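Local atomic coordinates of 336aa long hypothetical dTDP-glucose 4,6-dehydratase (Pyrococcus horikoshii, PDB entry 2HUN), a protein that probably acts as an NAD-dependent dTDP-glucose 4,6-dehydratase, a Rossmann-fold enzyme that would convert a nucleotide-linked sugar. Residues Gly137-Thr140 and Glu141-Leu145. Residues are numbered along the deposited sequence; the frame is centred on the assembly and turned at random.
Sequences GSFT and ENDRL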
loop_
_atom_site.group_PDB
_atom_site.type_symbol
_atom_site.label_atom_id
_atom_site.label_comp_id
_atom_site.label_asym_id
_atom_site.label_seq_id
_atom_site.Cartn_x
_atom_site.Cartn_y
_atom_site.Cartn_z
ATOM N N GLY A 137 20.011 -1.361 12.613
ATOM C CA GLY A 137 19.354 -2.621 12.308
ATOM C C GLY A 137 18.887 -2.671 10.863
ATOM O O GLY A 137 19.300 -1.848 10.047
ATOM N N SER A 138 18.033 -3.641 10.545
ATOM C CA SER A 138 17.525 -3.811 9.189
ATOM C C SER A 138 16.096 -4.330 9.208
ATOM O O SER A 138 15.726 -5.102 10.088
ATOM C CB SER A 138 18.401 -4.801 8.413
ATOM O OG SER A 138 19.736 -4.344 8.302
ATOM N N PHE A 139 15.310 -3.910 8.219
ATOM C CA PHE A 139 13.913 -4.310 8.095
ATOM C C PHE A 139 13.741 -5.697 7.482
ATOM O O PHE A 139 14.430 -6.060 6.519
ATOM C CB PHE A 139 13.150 -3.300 7.220
ATOM C CG PHE A 139 12.938 -1.957 7.870
ATOM C CD1 PHE A 139 12.088 -1.824 8.962
ATOM C CD2 PHE A 139 13.566 -0.817 7.370
ATOM C CE1 PHE A 139 11.864 -0.580 9.547
ATOM C CE2 PHE A 139 13.348 0.437 7.951
ATOM C CZ PHE A 139 12.496 0.555 9.039
ATOM N N THR A 140 12.819 -6.479 8.039
ATOM C CA THR A 140 12.549 -7.796 7.488
ATOM C C THR A 140 11.228 -7.642 6.748
ATOM O O THR A 140 10.543 -6.626 6.891
ATOM C CB THR A 140 12.366 -8.879 8.561
ATOM O OG1 THR A 140 11.060 -8.761 9.125
ATOM C CG2 THR A 140 13.413 -8.741 9.663
ATOM N N GLU A 141 10.879 -8.647 5.958
ATOM C CA GLU A 141 9.638 -8.619 5.194
ATOM C C GLU A 141 8.419 -8.638 6.118
ATOM O O GLU A 141 7.292 -8.450 5.663
ATOM C CB GLU A 141 9.586 -9.812 4.222
ATOM C CG GLU A 141 10.743 -9.870 3.224
ATOM C CD GLU A 141 12.009 -10.508 3.788
ATOM O OE1 GLU A 141 12.073 -10.786 5.000
ATOM O OE2 GLU A 141 12.956 -10.727 3.010
ATOM N N ASN A 142 8.634 -8.857 7.416
ATOM C CA ASN A 142 7.500 -8.861 8.349
ATOM C C ASN A 142 7.279 -7.522 9.056
ATOM O O ASN A 142 6.382 -7.401 9.886
ATOM C CB ASN A 142 7.662 -9.972 9.399
ATOM C CG ASN A 142 7.501 -11.359 8.802
ATOM O OD1 ASN A 142 6.690 -11.561 7.900
ATOM N ND2 ASN A 142 8.263 -12.322 9.312
ATOM N N ASP A 143 8.084 -6.515 8.724
ATOM C CA ASP A 143 7.942 -5.198 9.346
ATOM C C ASP A 143 6.989 -4.309 8.560
ATOM O O ASP A 143 6.828 -4.474 7.361
ATOM C CB ASP A 143 9.302 -4.507 9.450
ATOM C CG ASP A 143 10.244 -5.226 10.393
ATOM O OD1 ASP A 143 9.767 -5.714 11.429
ATOM O OD2 ASP A 143 11.458 -5.285 10.108
ATOM N N ARG A 144 6.352 -3.371 9.254
ATOM C CA ARG A 144 5.419 -2.444 8.633
ATOM C C ARG A 144 6.166 -1.588 7.630
ATOM O O ARG A 144 7.391 -1.504 7.657
ATOM C CB ARG A 144 4.796 -1.515 9.686
ATOM C CG ARG A 144 5.690 -0.307 10.085
ATOM C CD ARG A 144 6.997 -0.738 10.772
ATOM N NE ARG A 144 7.851 0.405 11.104
ATOM C CZ ARG A 144 8.558 1.110 10.222
ATOM N NH1 ARG A 144 8.533 0.797 8.930
ATOM N NH2 ARG A 144 9.285 2.147 10.628
ATOM N N LEU A 145 5.419 -0.939 6.748
ATOM C CA LEU A 145 6.019 -0.053 5.773
ATOM C C LEU A 145 5.831 1.366 6.304
ATOM O O LEU A 145 4.958 1.613 7.140
ATOM C CB LEU A 145 5.330 -0.201 4.409
ATOM C CG LEU A 145 5.326 -1.612 3.800
ATOM C CD1 LEU A 145 4.756 -1.565 2.394
ATOM C CD2 LEU A 145 6.721 -2.176 3.784
HETATM O O HOH W 1 13.538 -5.533 11.902
#
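T140 and D143 close a type I beta turn with bonds in both directions, a worked example of a turn fixed by side chains as well as backbone. The backbone bond D143 N to T140 O (3.1 Å) closes the turn, and T140 OG1 accepts N142 N at 3.0 Å, completing an ST motif. A chi1 of 78° sets OG1 between the backbone N and the carbonyl carbon, from where it reaches N142 N. From the far end of the turn D143 OD2 takes T140 N at 2.7 Å, nearly straight (169°) but from above the carboxylate plane. A water donates both to D143 OD2 (2.8 Å) and to S138 O, so two donors grip this oxygen and tie the carboxylate to the incoming chain.

Contacts of polar groups with the F139 ring lie beside this network. D143 OD2 also sits at the edge of the F139 ring, 3.7 Å from CD1. R144 lays one face of its guanidinium against F139 CE1, with the planes 39° apart, while its NH1 bonds Y131 O; the Y131 ring is almost parallel to that of F139.

The turn belongs to the loop from strand 121-127 to helix 150-168, which carries the NAD-binding Y151 and K155. L145 packs on that helix, E141 OE2 accepts N241 N in strand 239-242, and N142 and R144 make backbone hydrogen bonds to the second subunit.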